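Local coordinates for GCN5-related N-acetyltransferase (Sphaerobacter thermophilus, PDB 3TT2), which probably transfers an acyl group, most likely acetyl from acetyl-CoA, to an acceptor substrate, at residues Glu122-Ala133 / Tyr310-Ile321. Sequence-based numbering, arbitrary orientation.
Sequences EAQVTVQHYIRA and YVLHRKEIRPGI
R314 and Q128 face each other as a non-hydrogen-bonded pair where strand 125-132 runs antiparallel to strand 305-316. From CB, which lies 4.2 Å from V127 O, the arginine chain leaves with CG anti to the backbone N (chi1 -171°). CG passes V127 O and T126 CB, and CD lies against T126 CB and, slightly farther, OG1. A bend at chi3 then turns the guanidinium alongside the Q128 amide, the two planes only 16° apart. NE and NH2 both donate to Q128 OE1, at 3.0 Å and 3.1 Å, with CZ between them 3.5 Å from this oxygen; S86 OG holds Q128 NE2. An alanine in place of R314 would leave OE1 without both of these donors, and the amide would probably be fixed from its NE2 side alone. On the same face L312 CD1 sits over the Y130 ring, 4.2 Å from its centroid, and also touches Q128 CB. At one end R132 CD lies over one face of the Y310 ring, toward its rim. Toward the other a classic beta bulge sets I317 and R318 opposite V125, whose O accepts from both backbone nitrogens. Strand 305-316 lies between 125-132 and 148-159, consistent with the place of the last strand in a GNAT fold, filled here by the C-terminal strand. Strand 84-91 borders 125-132 on its other side; helix 136-144 packs on the face bearing H129, I131 and H313.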
loop_
_atom_site.group_PDB
_atom_site.type_symbol
_atom_site.label_atom_id
_atom_site.label_comp_id
_atom_site.label_asym_id
_atom_site.label_seq_id
_atom_site.Cartn_x
_atom_site.Cartn_y
_atom_site.Cartn_z
ATOM N N GLU A 122 20.923 -14.581 10.679
ATOM C CA GLU A 122 19.913 -15.458 11.270
ATOM C C GLU A 122 18.496 -15.164 10.754
ATOM O O GLU A 122 17.607 -16.008 10.841
ATOM C CB GLU A 122 19.958 -15.379 12.802
ATOM C CG GLU A 122 19.400 -14.078 13.381
ATOM C CD GLU A 122 20.351 -12.898 13.227
ATOM O OE1 GLU A 122 21.484 -13.098 12.727
ATOM O OE2 GLU A 122 19.966 -11.770 13.617
ATOM N N ALA A 123 18.303 -13.962 10.218
ATOM C CA ALA A 123 17.012 -13.510 9.687
ATOM C C ALA A 123 16.500 -14.344 8.523
ATOM O O ALA A 123 17.236 -14.608 7.571
ATOM C CB ALA A 123 17.108 -12.047 9.255
ATOM N N GLN A 124 15.227 -14.733 8.597
ATOM C CA GLN A 124 14.569 -15.356 7.461
ATOM C C GLN A 124 14.322 -14.306 6.399
ATOM O O GLN A 124 14.116 -13.137 6.706
ATOM C CB GLN A 124 13.250 -15.998 7.857
ATOM C CG GLN A 124 12.075 -15.064 7.893
ATOM C CD GLN A 124 10.744 -15.788 7.706
ATOM O OE1 GLN A 124 10.702 -16.956 7.308
ATOM N NE2 GLN A 124 9.645 -15.085 7.981
ATOM N N VAL A 125 14.343 -14.734 5.147
ATOM C CA VAL A 125 14.236 -13.813 4.033
ATOM C C VAL A 125 13.047 -14.211 3.182
ATOM O O VAL A 125 12.974 -15.351 2.736
ATOM C CB VAL A 125 15.510 -13.855 3.181
ATOM C CG1 VAL A 125 15.334 -13.023 1.931
ATOM C CG2 VAL A 125 16.720 -13.400 4.008
ATOM N N THR A 126 12.105 -13.290 2.980
ATOM C CA THR A 126 10.919 -13.578 2.172
ATOM C C THR A 126 10.778 -12.654 0.974
ATOM O O THR A 126 11.267 -11.527 0.986
ATOM C CB THR A 126 9.593 -13.536 2.999
ATOM O OG1 THR A 126 9.335 -12.207 3.481
ATOM C CG2 THR A 126 9.650 -14.508 4.179
ATOM N N VAL A 127 10.119 -13.161 -0.069
ATOM C CA VAL A 127 9.656 -12.350 -1.198
ATOM C C VAL A 127 8.142 -12.455 -1.246
ATOM O O VAL A 127 7.583 -13.528 -0.985
ATOM C CB VAL A 127 10.172 -12.863 -2.542
ATOM C CG1 VAL A 127 9.595 -12.039 -3.671
ATOM C CG2 VAL A 127 11.682 -12.845 -2.582
ATOM N N GLN A 128 7.475 -11.353 -1.571
ATOM C CA GLN A 128 6.031 -11.362 -1.597
ATOM C C GLN A 128 5.420 -10.543 -2.732
ATOM O O GLN A 128 5.984 -9.534 -3.176
ATOM C CB GLN A 128 5.483 -10.903 -0.257
ATOM C CG GLN A 128 5.700 -9.445 0.042
ATOM C CD GLN A 128 5.278 -9.097 1.447
ATOM O OE1 GLN A 128 5.258 -9.959 2.324
ATOM N NE2 GLN A 128 4.928 -7.839 1.672
ATOM N N HIS A 129 4.259 -11.010 -3.190
ATOM C CA HIS A 129 3.513 -10.401 -4.278
ATOM C C HIS A 129 2.107 -10.090 -3.803
ATOM O O HIS A 129 1.528 -10.849 -3.029
ATOM C CB HIS A 129 3.391 -11.377 -5.438
ATOM C CG HIS A 129 4.645 -11.543 -6.235
ATOM N ND1 HIS A 129 4.815 -10.971 -7.478
ATOM C CD2 HIS A 129 5.780 -12.240 -5.984
ATOM C CE1 HIS A 129 6.006 -11.300 -7.952
ATOM N NE2 HIS A 129 6.610 -12.071 -7.064
ATOM N N TYR A 130 1.545 -8.984 -4.270
ATOM C CA TYR A 130 0.143 -8.726 -4.007
ATOM C C TYR A 130 -0.643 -8.990 -5.275
ATOM O O TYR A 130 -0.520 -8.259 -6.254
ATOM C CB TYR A 130 -0.069 -7.294 -3.572
ATOM C CG TYR A 130 0.701 -6.885 -2.353
ATOM C CD1 TYR A 130 0.088 -6.840 -1.110
ATOM C CD2 TYR A 130 2.028 -6.511 -2.444
ATOM C CE1 TYR A 130 0.782 -6.450 0.028
ATOM C CE2 TYR A 130 2.735 -6.113 -1.308
ATOM C CZ TYR A 130 2.101 -6.088 -0.075
ATOM O OH TYR A 130 2.785 -5.700 1.055
ATOM N N ILE A 131 -1.458 -10.034 -5.245
ATOM C CA ILE A 131 -2.187 -10.457 -6.420
ATOM C C ILE A 131 -3.654 -10.032 -6.343
ATOM O O ILE A 131 -4.293 -10.209 -5.313
ATOM C CB ILE A 131 -2.092 -11.987 -6.592
ATOM C CG1 ILE A 131 -0.631 -12.432 -6.544
ATOM C CG2 ILE A 131 -2.704 -12.423 -7.911
ATOM C CD1 ILE A 131 0.254 -11.649 -7.480
ATOM N N ARG A 132 -4.178 -9.454 -7.422
ATOM C CA ARG A 132 -5.613 -9.251 -7.531
ATOM C C ARG A 132 -6.339 -10.575 -7.329
ATOM O O ARG A 132 -6.014 -11.566 -7.982
ATOM C CB ARG A 132 -5.975 -8.685 -8.901
ATOM C CG ARG A 132 -5.720 -7.202 -9.051
ATOM C CD ARG A 132 -6.545 -6.396 -8.060
ATOM N NE ARG A 132 -7.908 -6.889 -7.951
ATOM C CZ ARG A 132 -8.898 -6.466 -8.721
ATOM N NH1 ARG A 132 -10.121 -6.953 -8.575
ATOM N NH2 ARG A 132 -8.652 -5.548 -9.638
ATOM N N ALA A 133 -7.322 -10.587 -6.430
ATOM C CA ALA A 133 -8.085 -11.806 -6.151
ATOM C C ALA A 133 -8.724 -12.354 -7.419
ATOM O O ALA A 133 -8.901 -13.570 -7.567
ATOM C CB ALA A 133 -9.150 -11.557 -5.084
ATOM N N TYR A 310 -6.882 -7.734 -2.723
ATOM C CA TYR A 310 -5.669 -8.423 -3.110
ATOM C C TYR A 310 -5.413 -9.561 -2.135
ATOM O O TYR A 310 -5.793 -9.485 -0.966
ATOM C CB TYR A 310 -4.466 -7.478 -3.125
ATOM C CG TYR A 310 -4.500 -6.389 -4.165
ATOM C CD1 TYR A 310 -3.799 -6.511 -5.360
ATOM C CD2 TYR A 310 -5.203 -5.227 -3.947
ATOM C CE1 TYR A 310 -3.810 -5.499 -6.310
ATOM C CE2 TYR A 310 -5.230 -4.222 -4.888
ATOM C CZ TYR A 310 -4.534 -4.359 -6.065
ATOM O OH TYR A 310 -4.570 -3.335 -6.987
ATOM N N VAL A 311 -4.790 -10.623 -2.629
ATOM C CA VAL A 311 -4.321 -11.693 -1.773
ATOM C C VAL A 311 -2.809 -11.617 -1.741
ATOM O O VAL A 311 -2.148 -11.688 -2.779
ATOM C CB VAL A 311 -4.729 -13.074 -2.281
ATOM C CG1 VAL A 311 -4.205 -14.164 -1.329
ATOM C CG2 VAL A 311 -6.219 -13.157 -2.398
ATOM N N LEU A 312 -2.259 -11.465 -0.544
ATOM C CA LEU A 312 -0.827 -11.383 -0.414
ATOM C C LEU A 312 -0.204 -12.781 -0.488
ATOM O O LEU A 312 -0.494 -13.667 0.321
ATOM C CB LEU A 312 -0.466 -10.672 0.882
ATOM C CG LEU A 312 0.994 -10.657 1.333
ATOM C CD1 LEU A 312 1.917 -10.353 0.185
ATOM C CD2 LEU A 312 1.157 -9.607 2.395
ATOM N N HIS A 313 0.666 -12.962 -1.472
ATOM C CA HIS A 313 1.384 -14.213 -1.633
ATOM C C HIS A 313 2.840 -14.082 -1.203
ATOM O O HIS A 313 3.528 -13.145 -1.605
ATOM C CB HIS A 313 1.256 -14.716 -3.063
ATOM C CG HIS A 313 -0.057 -15.377 -3.334
ATOM N ND1 HIS A 313 -1.220 -14.665 -3.536
ATOM C CD2 HIS A 313 -0.401 -16.686 -3.396
ATOM C CE1 HIS A 313 -2.218 -15.508 -3.732
ATOM N NE2 HIS A 313 -1.749 -16.741 -3.645
ATOM N N ARG A 314 3.289 -15.020 -0.369
ATOM C CA ARG A 314 4.632 -14.967 0.195
ATOM C C ARG A 314 5.395 -16.281 0.055
ATOM O O ARG A 314 4.824 -17.357 0.207
ATOM C CB ARG A 314 4.552 -14.597 1.667
ATOM C CG ARG A 314 5.889 -14.316 2.286
ATOM C CD ARG A 314 5.720 -13.838 3.700
ATOM N NE ARG A 314 5.058 -12.534 3.786
ATOM C CZ ARG A 314 4.351 -12.148 4.845
ATOM N NH1 ARG A 314 4.220 -12.992 5.867
ATOM N NH2 ARG A 314 3.771 -10.945 4.890
ATOM N N LYS A 315 6.689 -16.187 -0.226
ATOM C CA LYS A 315 7.550 -17.365 -0.293
ATOM C C LYS A 315 8.801 -17.131 0.541
ATOM O O LYS A 315 9.320 -16.020 0.575
ATOM C CB LYS A 315 7.946 -17.643 -1.740
ATOM C CG LYS A 315 8.766 -18.899 -1.951
ATOM C CD LYS A 315 9.391 -18.858 -3.323
ATOM C CE LYS A 315 9.996 -20.184 -3.715
ATOM N NZ LYS A 315 10.443 -20.144 -5.142
ATOM N N GLU A 316 9.294 -18.169 1.206
ATOM C CA GLU A 316 10.484 -18.003 2.028
ATOM C C GLU A 316 11.748 -18.340 1.247
ATOM O O GLU A 316 11.977 -19.501 0.903
ATOM C CB GLU A 316 10.413 -18.868 3.282
ATOM C CG GLU A 316 11.686 -18.839 4.120
ATOM C CD GLU A 316 11.732 -19.925 5.188
ATOM O OE1 GLU A 316 12.311 -21.007 4.926
ATOM O OE2 GLU A 316 11.201 -19.688 6.295
ATOM N N ILE A 317 12.569 -17.319 0.995
ATOM C CA ILE A 317 13.823 -17.474 0.259
ATOM C C ILE A 317 14.940 -18.074 1.123
ATOM O O ILE A 317 15.709 -18.925 0.660
ATOM C CB ILE A 317 14.294 -16.139 -0.322
ATOM C CG1 ILE A 317 13.276 -15.607 -1.334
ATOM C CG2 ILE A 317 15.655 -16.289 -0.971
ATOM C CD1 ILE A 317 12.931 -16.557 -2.447
ATOM N N ARG A 318 15.036 -17.631 2.374
ATOM C CA ARG A 318 15.962 -18.260 3.309
ATOM C C ARG A 318 15.310 -18.431 4.667
ATOM O O ARG A 318 14.634 -17.536 5.136
ATOM C CB ARG A 318 17.211 -17.393 3.453
ATOM C CG ARG A 318 18.358 -18.036 4.195
ATOM C CD ARG A 318 19.472 -17.031 4.421
ATOM N NE ARG A 318 19.063 -15.963 5.328
ATOM C CZ ARG A 318 19.840 -14.944 5.672
ATOM N NH1 ARG A 318 21.067 -14.852 5.182
ATOM N NH2 ARG A 318 19.389 -14.019 6.506
ATOM N N PRO A 319 15.556 -19.568 5.323
ATOM C CA PRO A 319 14.973 -19.811 6.652
ATOM C C PRO A 319 15.649 -19.007 7.757
ATOM O O PRO A 319 16.800 -18.590 7.621
ATOM C CB PRO A 319 15.194 -21.313 6.871
ATOM C CG PRO A 319 16.335 -21.666 5.958
ATOM C CD PRO A 319 16.207 -20.769 4.768
ATOM N N GLY A 320 14.921 -18.788 8.845
ATOM C CA GLY A 320 15.443 -18.026 9.960
ATOM C C GLY A 320 14.345 -17.363 10.756
ATOM O O GLY A 320 13.157 -17.575 10.506
ATOM N N ILE A 321 14.744 -16.549 11.725
ATOM C CA ILE A 321 13.787 -15.914 12.621
ATOM C C ILE A 321 13.143 -14.743 11.906
ATOM O O ILE A 321 13.738 -14.189 10.987
ATOM C CB ILE A 321 14.469 -15.459 13.931
ATOM C CG1 ILE A 321 15.230 -14.148 13.724
ATOM C CG2 ILE A 321 15.403 -16.576 14.480
ATOM C CD1 ILE A 321 15.857 -13.605 14.973
#